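Local coordinates for putative immunoglobulin-blocking virulence protein (Mycoplasma mycoides subsp. capri, PDB 7ADK) that probably binds host immunoglobulin and blocks its action as a virulence factor of this mycoplasma, at residues 351-362 against 527-535. Residues are numbered along the deposited sequence; the frame is centred on the assembly and turned at random.
Sequences YRVFDYDEYYSR and WINTIDYNV
Trp527 lies flat against Tyr351 at one end of a loop-to-loop contact whose centre is a buried salt-bridge network of Arg352, Arg362 and Asp532. The Tyr351 ring and the five-membered ring of Trp527 form an offset stack, planes 4° apart and centroids separated by 4.6 Å, while Tyr351 CB makes a CH-pi contact over the same indole face. The six-membered end of the indole meets the aliphatic part of Arg352, CG lying 3.7 Å from Trp527 CZ3, and Trp527 NE1 bonds to Asp347 in helix 339-351. Farther along, Asn529 rests over one face of the Arg352 guanidinium and donates from ND2 to Asp532 OD2, well above the carboxylate plane. Ile531 then sets CG2 against CA and CB of Ser361.

Asp532 receives both arginines. Arg352, its chain bent at chi3 (80°), grips the carboxylate end-on with the two planes 39° apart: NH1 reaches OD1 of Asp532 at 2.9 Å and NH2 reaches OD2 of Asp532 at 2.8 Å, both nearly straight. The backbone N of Arg362 approaches Asp532 OD1 from the face opposite Arg352 NH1, and Arg362 NE bonds to Asp532 OD2 at 3.0 Å. With Tyr505 OH also bonded to OD2, this buried carboxylate is held from several directions, and the two guanidinium groups would be expected to stabilise its negative charge. Arg362 NH2 also bonds to Thr371 O, and the guanidinium makes a cation-pi contact with Tyr372. The contact thus ties the loop between helices 339-351 and 364-369 to the loop following strand 516-517. Beyond Asp532, Asn534 ND2 donates to Arg362 O at 2.9 Å, in the carbonyl plane.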
loop_
_atom_site.group_PDB
_atom_site.type_symbol
_atom_site.label_atom_id
_atom_site.label_comp_id
_atom_site.label_asym_id
_atom_site.label_seq_id
_atom_site.Cartn_x
_atom_site.Cartn_y
_atom_site.Cartn_z
ATOM N N TYR A 351 5.290 -26.568 -29.398
ATOM C CA TYR A 351 5.485 -26.788 -27.955
ATOM C C TYR A 351 4.165 -26.789 -27.203
ATOM O O TYR A 351 3.966 -27.627 -26.331
ATOM C CB TYR A 351 6.466 -25.805 -27.312
ATOM C CG TYR A 351 7.920 -26.148 -27.544
ATOM C CD1 TYR A 351 8.448 -27.360 -27.065
ATOM C CD2 TYR A 351 8.762 -25.247 -28.200
ATOM C CE1 TYR A 351 9.791 -27.691 -27.291
ATOM C CE2 TYR A 351 10.100 -25.574 -28.448
ATOM C CZ TYR A 351 10.608 -26.805 -28.009
ATOM O OH TYR A 351 11.888 -27.130 -28.291
ATOM N N ARG A 352 3.232 -25.907 -27.548
ATOM C CA ARG A 352 1.922 -25.852 -26.887
ATOM C C ARG A 352 1.103 -27.113 -27.149
ATOM O O ARG A 352 1.002 -27.570 -28.283
ATOM C CB ARG A 352 1.156 -24.598 -27.309
ATOM C CG ARG A 352 1.949 -23.361 -26.925
ATOM C CD ARG A 352 1.196 -22.070 -27.188
ATOM N NE ARG A 352 0.226 -21.777 -26.135
ATOM C CZ ARG A 352 -0.017 -20.590 -25.623
ATOM N NH1 ARG A 352 0.385 -19.482 -26.169
ATOM N NH2 ARG A 352 -0.656 -20.509 -24.510
ATOM N N VAL A 353 0.453 -27.644 -26.121
ATOM C CA VAL A 353 -0.761 -28.445 -26.303
ATOM C C VAL A 353 -1.923 -27.469 -26.503
ATOM O O VAL A 353 -1.880 -26.357 -25.980
ATOM C CB VAL A 353 -0.945 -29.453 -25.158
ATOM C CG1 VAL A 353 -1.348 -28.834 -23.840
ATOM C CG2 VAL A 353 -1.975 -30.509 -25.519
ATOM N N PHE A 354 -2.909 -27.821 -27.328
ATOM C CA PHE A 354 -3.823 -26.842 -27.931
ATOM C C PHE A 354 -3.073 -25.807 -28.798
ATOM O O PHE A 354 -3.207 -24.597 -28.653
ATOM C CB PHE A 354 -4.801 -26.247 -26.908
ATOM C CG PHE A 354 -5.459 -27.261 -26.002
ATOM C CD1 PHE A 354 -6.155 -28.355 -26.546
ATOM C CD2 PHE A 354 -5.393 -27.110 -24.607
ATOM C CE1 PHE A 354 -6.802 -29.277 -25.712
ATOM C CE2 PHE A 354 -6.041 -28.029 -23.768
ATOM C CZ PHE A 354 -6.754 -29.106 -24.321
ATOM N N ASP A 355 -2.238 -26.315 -29.704
ATOM C CA ASP A 355 -1.399 -25.567 -30.644
ATOM C C ASP A 355 -2.186 -24.712 -31.650
ATOM O O ASP A 355 -3.358 -24.972 -31.930
ATOM C CB ASP A 355 -0.534 -26.559 -31.430
ATOM C CG ASP A 355 -1.362 -27.529 -32.275
ATOM O OD1 ASP A 355 -2.074 -28.379 -31.704
ATOM O OD2 ASP A 355 -1.302 -27.457 -33.516
ATOM N N TYR A 356 -1.526 -23.703 -32.230
ATOM C CA TYR A 356 -2.061 -22.841 -33.285
ATOM C C TYR A 356 -0.960 -22.331 -34.229
ATOM O O TYR A 356 0.200 -22.247 -33.849
ATOM C CB TYR A 356 -2.899 -21.711 -32.673
ATOM C CG TYR A 356 -2.233 -20.799 -31.663
ATOM C CD1 TYR A 356 -1.566 -19.642 -32.090
ATOM C CD2 TYR A 356 -2.350 -21.065 -30.287
ATOM C CE1 TYR A 356 -1.034 -18.746 -31.154
ATOM C CE2 TYR A 356 -1.829 -20.167 -29.345
ATOM C CZ TYR A 356 -1.179 -18.996 -29.776
ATOM O OH TYR A 356 -0.716 -18.100 -28.876
ATOM N N ASP A 357 -1.306 -22.018 -35.480
ATOM C CA ASP A 357 -0.323 -21.758 -36.544
ATOM C C ASP A 357 0.266 -20.339 -36.549
ATOM O O ASP A 357 1.262 -20.075 -37.215
ATOM C CB ASP A 357 -0.982 -22.069 -37.891
ATOM C CG ASP A 357 -0.004 -22.339 -39.028
ATOM O OD1 ASP A 357 -0.396 -22.192 -40.203
ATOM O OD2 ASP A 357 1.155 -22.727 -38.775
ATOM N N GLU A 358 -0.369 -19.402 -35.855
ATOM C CA GLU A 358 0.076 -18.012 -35.686
ATOM C C GLU A 358 1.270 -17.886 -34.725
ATOM O O GLU A 358 1.631 -18.823 -34.027
ATOM C CB GLU A 358 -1.081 -17.148 -35.152
ATOM C CG GLU A 358 -2.328 -17.117 -36.041
ATOM C CD GLU A 358 -3.616 -17.142 -35.221
ATOM O OE1 GLU A 358 -3.854 -16.236 -34.405
ATOM O OE2 GLU A 358 -4.388 -18.092 -35.377
ATOM N N TYR A 359 1.893 -16.702 -34.689
ATOM C CA TYR A 359 2.918 -16.350 -33.702
ATOM C C TYR A 359 2.412 -15.493 -32.531
ATOM O O TYR A 359 3.152 -15.303 -31.571
ATOM C CB TYR A 359 4.119 -15.702 -34.397
ATOM C CG TYR A 359 3.926 -14.311 -34.957
ATOM C CD1 TYR A 359 3.982 -13.189 -34.109
ATOM C CD2 TYR A 359 3.755 -14.133 -36.341
ATOM C CE1 TYR A 359 3.855 -11.894 -34.644
ATOM C CE2 TYR A 359 3.639 -12.840 -36.880
ATOM C CZ TYR A 359 3.689 -11.718 -36.033
ATOM O OH TYR A 359 3.597 -10.497 -36.588
ATOM N N TYR A 360 1.188 -14.970 -32.568
ATOM C CA TYR A 360 0.682 -14.053 -31.548
ATOM C C TYR A 360 0.531 -14.711 -30.172
ATOM O O TYR A 360 0.160 -15.881 -30.059
ATOM C CB TYR A 360 -0.654 -13.461 -32.002
ATOM C CG TYR A 360 -0.634 -12.959 -33.429
ATOM C CD1 TYR A 360 0.259 -11.942 -33.811
ATOM C CD2 TYR A 360 -1.463 -13.561 -34.391
ATOM C CE1 TYR A 360 0.325 -11.539 -35.151
ATOM C CE2 TYR A 360 -1.386 -13.170 -35.736
ATOM C CZ TYR A 360 -0.487 -12.159 -36.119
ATOM O OH TYR A 360 -0.400 -11.769 -37.406
ATOM N N SER A 361 0.761 -13.948 -29.109
ATOM C CA SER A 361 0.382 -14.317 -27.744
ATOM C C SER A 361 -1.131 -14.273 -27.555
ATOM O O SER A 361 -1.833 -13.526 -28.237
ATOM C CB SER A 361 1.070 -13.394 -26.746
ATOM O OG SER A 361 0.673 -12.065 -26.935
ATOM N N ARG A 362 -1.673 -15.063 -26.628
ATOM C CA ARG A 362 -3.110 -15.045 -26.337
ATOM C C ARG A 362 -3.511 -13.825 -25.513
ATOM O O ARG A 362 -2.772 -13.390 -24.637
ATOM C CB ARG A 362 -3.528 -16.333 -25.634
ATOM C CG ARG A 362 -3.212 -17.584 -26.460
ATOM C CD ARG A 362 -3.867 -18.815 -25.859
ATOM N NE ARG A 362 -3.533 -18.991 -24.444
ATOM C CZ ARG A 362 -4.328 -19.427 -23.499
ATOM N NH1 ARG A 362 -3.882 -19.585 -22.309
ATOM N NH2 ARG A 362 -5.578 -19.703 -23.678
ATOM N N TRP A 527 8.462 -27.535 -21.287
ATOM C CA TRP A 527 8.335 -26.130 -21.708
ATOM C C TRP A 527 7.435 -25.345 -20.749
ATOM O O TRP A 527 6.285 -25.718 -20.531
ATOM C CB TRP A 527 7.823 -26.071 -23.166
ATOM C CG TRP A 527 7.761 -24.727 -23.834
ATOM C CD1 TRP A 527 8.801 -24.101 -24.430
ATOM C CD2 TRP A 527 6.609 -23.856 -24.049
ATOM N NE1 TRP A 527 8.376 -22.914 -24.995
ATOM C CE2 TRP A 527 7.033 -22.721 -24.796
ATOM C CE3 TRP A 527 5.240 -23.917 -23.718
ATOM C CZ2 TRP A 527 6.157 -21.707 -25.192
ATOM C CZ3 TRP A 527 4.352 -22.910 -24.122
ATOM C CH2 TRP A 527 4.800 -21.809 -24.863
ATOM N N ILE A 528 7.953 -24.275 -20.146
ATOM C CA ILE A 528 7.179 -23.375 -19.283
ATOM C C ILE A 528 6.723 -22.204 -20.153
ATOM O O ILE A 528 7.526 -21.621 -20.880
ATOM C CB ILE A 528 7.973 -22.873 -18.047
ATOM C CG1 ILE A 528 8.698 -23.980 -17.262
ATOM C CG2 ILE A 528 7.027 -22.151 -17.074
ATOM C CD1 ILE A 528 10.104 -24.287 -17.742
ATOM N N ASN A 529 5.439 -21.869 -20.116
ATOM C CA ASN A 529 4.847 -20.867 -20.985
ATOM C C ASN A 529 5.369 -19.465 -20.658
ATOM O O ASN A 529 5.210 -18.947 -19.550
ATOM C CB ASN A 529 3.321 -20.936 -20.919
ATOM C CG ASN A 529 2.639 -20.065 -21.946
ATOM O OD1 ASN A 529 3.220 -19.648 -22.934
ATOM N ND2 ASN A 529 1.391 -19.763 -21.735
ATOM N N THR A 530 5.992 -18.880 -21.674
ATOM C CA THR A 530 6.740 -17.615 -21.671
ATOM C C THR A 530 6.185 -16.604 -22.679
ATOM O O THR A 530 6.482 -15.410 -22.631
ATOM C CB THR A 530 8.196 -17.974 -21.982
ATOM O OG1 THR A 530 9.038 -16.863 -21.780
ATOM C CG2 THR A 530 8.383 -18.501 -23.411
ATOM N N ILE A 531 5.355 -17.104 -23.589
ATOM C CA ILE A 531 4.414 -16.352 -24.426
ATOM C C ILE A 531 3.219 -15.984 -23.520
ATOM O O ILE A 531 3.284 -16.217 -22.321
ATOM C CB ILE A 531 4.091 -17.232 -25.662
ATOM C CG1 ILE A 531 5.387 -17.485 -26.465
ATOM C CG2 ILE A 531 3.039 -16.647 -26.606
ATOM C CD1 ILE A 531 5.304 -18.574 -27.518
ATOM N N ASP A 532 2.133 -15.391 -24.006
ATOM C CA ASP A 532 1.011 -14.971 -23.154
ATOM C C ASP A 532 1.433 -13.921 -22.105
ATOM O O ASP A 532 0.962 -13.889 -20.971
ATOM C CB ASP A 532 0.230 -16.173 -22.585
ATOM C CG ASP A 532 -0.366 -17.158 -23.592
ATOM O OD1 ASP A 532 -0.214 -17.006 -24.825
ATOM O OD2 ASP A 532 -0.973 -18.151 -23.128
ATOM N N TYR A 533 2.366 -13.054 -22.494
ATOM C CA TYR A 533 2.870 -11.909 -21.743
ATOM C C TYR A 533 2.074 -10.646 -22.084
ATOM O O TYR A 533 2.178 -10.112 -23.191
ATOM C CB TYR A 533 4.349 -11.746 -22.074
ATOM C CG TYR A 533 5.002 -10.502 -21.527
ATOM C CD1 TYR A 533 5.478 -10.476 -20.209
ATOM C CD2 TYR A 533 5.184 -9.388 -22.362
ATOM C CE1 TYR A 533 6.195 -9.362 -19.745
ATOM C CE2 TYR A 533 5.904 -8.277 -21.902
ATOM C CZ TYR A 533 6.436 -8.271 -20.602
ATOM O OH TYR A 533 7.166 -7.219 -20.165
ATOM N N ASN A 534 1.271 -10.169 -21.133
ATOM C CA ASN A 534 0.218 -9.180 -21.355
ATOM C C ASN A 534 0.341 -7.975 -20.404
ATOM O O ASN A 534 -0.654 -7.519 -19.842
ATOM C CB ASN A 534 -1.150 -9.889 -21.323
ATOM C CG ASN A 534 -1.430 -10.786 -22.509
ATOM O OD1 ASN A 534 -0.922 -10.634 -23.591
ATOM N ND2 ASN A 534 -2.278 -11.732 -22.357
ATOM N N VAL A 535 1.551 -7.433 -20.223
ATOM C CA VAL A 535 1.794 -6.248 -19.380
ATOM C C VAL A 535 2.049 -5.002 -20.234
ATOM O O VAL A 535 2.923 -4.976 -21.095
ATOM C CB VAL A 535 2.878 -6.484 -18.305
ATOM C CG1 VAL A 535 2.673 -7.810 -17.578
ATOM C CG2 VAL A 535 4.296 -6.477 -18.829
#